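Local coordinates for tubulin-like protein CetZ2 (Haloferax volcanii, PDB 4B45) that binds GTP as a member of the tubulin/FtsZ superfamily of GTPases and takes part in controlling archaeal cell shape, at residues G172-M175 against S176-Y179. Numbering follows the deposited sequence.
With GSP (5'-guanosine-diphosphate-monothiophosphate), chain C.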
# COMPACT_ATOMS: atom_id res chain seq x y z
N GLY A 172 -11.33 -13.97 16.50
CA GLY A 172 -12.61 -13.52 17.02
C GLY A 172 -13.25 -12.34 16.30
O GLY A 172 -14.41 -12.02 16.54
N GLU A 173 -12.49 -11.68 15.43
CA GLU A 173 -12.97 -10.47 14.78
C GLU A 173 -14.18 -10.69 13.86
O GLU A 173 -14.30 -11.71 13.17
CB GLU A 173 -11.84 -9.79 14.02
CG GLU A 173 -11.32 -10.55 12.80
CD GLU A 173 -9.98 -10.02 12.29
OE1 GLU A 173 -9.61 -8.88 12.67
OE2 GLU A 173 -9.30 -10.74 11.52
N SER A 174 -15.09 -9.73 13.87
CA SER A 174 -16.19 -9.72 12.92
C SER A 174 -15.65 -9.44 11.52
O SER A 174 -14.52 -9.00 11.34
CB SER A 174 -17.23 -8.68 13.30
OG SER A 174 -16.79 -7.41 12.89
N MET A 175 -16.48 -9.70 10.52
CA MET A 175 -16.09 -9.55 9.13
C MET A 175 -15.73 -8.10 8.80
O MET A 175 -14.72 -7.83 8.13
CB MET A 175 -17.23 -10.03 8.23
CG MET A 175 -16.85 -10.17 6.78
SD MET A 175 -15.76 -11.57 6.45
CE MET A 175 -15.44 -11.31 4.71
N SER A 176 -16.54 -7.17 9.29
CA SER A 176 -16.30 -5.77 8.98
C SER A 176 -15.14 -5.20 9.81
O SER A 176 -14.35 -4.39 9.31
CB SER A 176 -17.59 -4.93 9.09
OG SER A 176 -18.08 -4.90 10.41
N GLU A 177 -15.01 -5.65 11.05
CA GLU A 177 -13.87 -5.29 11.90
C GLU A 177 -12.56 -5.74 11.26
O GLU A 177 -11.57 -5.00 11.26
CB GLU A 177 -13.98 -5.92 13.30
CG GLU A 177 -14.91 -5.20 14.27
CD GLU A 177 -15.13 -5.97 15.58
OE1 GLU A 177 -14.59 -7.09 15.74
OE2 GLU A 177 -15.86 -5.44 16.45
N GLY A 178 -12.56 -6.96 10.74
CA GLY A 178 -11.39 -7.49 10.06
C GLY A 178 -10.92 -6.56 8.97
O GLY A 178 -9.75 -6.17 8.93
N TYR A 179 -11.85 -6.19 8.09
CA TYR A 179 -11.53 -5.32 6.95
C TYR A 179 -11.06 -3.96 7.42
O TYR A 179 -10.08 -3.44 6.90
CB TYR A 179 -12.73 -5.16 6.04
CG TYR A 179 -12.96 -6.31 5.10
CD1 TYR A 179 -11.90 -6.96 4.48
CD2 TYR A 179 -14.25 -6.75 4.81
CE1 TYR A 179 -12.11 -8.01 3.61
CE2 TYR A 179 -14.48 -7.80 3.95
CZ TYR A 179 -13.40 -8.43 3.35
OH TYR A 179 -13.63 -9.48 2.49
PG GSP C . -17.46 -6.58 -7.16
O3B GSP C . -16.50 -5.33 -7.46
S1G GSP C . -16.52 -8.29 -6.49
O2G GSP C . -18.56 -6.17 -6.13
O3G GSP C . -18.02 -6.92 -8.48
PB GSP C . -15.43 -4.67 -6.48
O1B GSP C . -15.92 -3.40 -5.81
O2B GSP C . -14.21 -4.31 -7.32
PA GSP C . -14.23 -5.33 -4.03
O1A GSP C . -15.08 -5.44 -2.80
O2A GSP C . -13.58 -3.97 -4.02
O3A GSP C . -15.02 -5.67 -5.34
O5' GSP C . -13.05 -6.33 -3.99
C5' GSP C . -13.14 -7.59 -3.41
C4' GSP C . -11.88 -8.00 -2.77
O4' GSP C . -11.43 -7.01 -1.90
C3' GSP C . -12.04 -9.22 -1.95
O3' GSP C . -10.82 -9.85 -1.95
C2' GSP C . -12.32 -8.72 -0.60
O2' GSP C . -11.86 -9.63 0.34
C1' GSP C . -11.53 -7.51 -0.54
N9 GSP C . -12.06 -6.43 0.27
C8 GSP C . -13.32 -5.97 0.26
N7 GSP C . -13.41 -4.93 1.11
C5 GSP C . -12.18 -4.72 1.66
C6 GSP C . -11.69 -3.77 2.60
O6 GSP C . -12.51 -2.81 3.16
N1 GSP C . -10.39 -3.83 2.96
C2 GSP C . -9.57 -4.77 2.42
N2 GSP C . -8.17 -4.78 2.85
N3 GSP C . -9.99 -5.68 1.53
C4 GSP C . -11.32 -5.67 1.14
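S174 holds OG between its backbone N and carbonyl carbon (chi1 80°), which turns the hydroxyl back over the helix start to face E177, while E177 sets CG anti to its own carbonyl carbon (chi1 -80°) and runs out extended toward the backbone N of S174. The pair is reciprocal: E177 N donates to S174 OG at 3.1 Å, and S174 N returns a longer bond of 3.3 Å to E177 OE1, nearly straight but reaching the carboxylate from above its plane. Serine suits the N-cap because its short side chain can accept from a first-turn amide; glutamate three residues on is long enough to reach back, and its negative charge probably interacts favourably with the helix dipole. The backbone takes up the helical pattern with G178 N to S174 O, 2.9 Å. Having no side chain, G178 lets the E173 carboxylate lie close, OE1 3.5 Å from its CA, while E173 OE2 accepts from S170 N. Across the first turn, M175 and Y179 run side by side, with M175 CE 3.7 Å from Y179 CE2 and the sulfur oblique to the ring in a Met-aromatic contact. Tyrosine serves two purposes: one ring face lies over the guanine, and its OH donates to the ribose O2' of GSP (2.8 Å). A capping box thus closes the N-terminal end of helix 175-196, whose first turns, with Y179 and N183, line the nucleotide pocket of this tubulin/FtsZ fold.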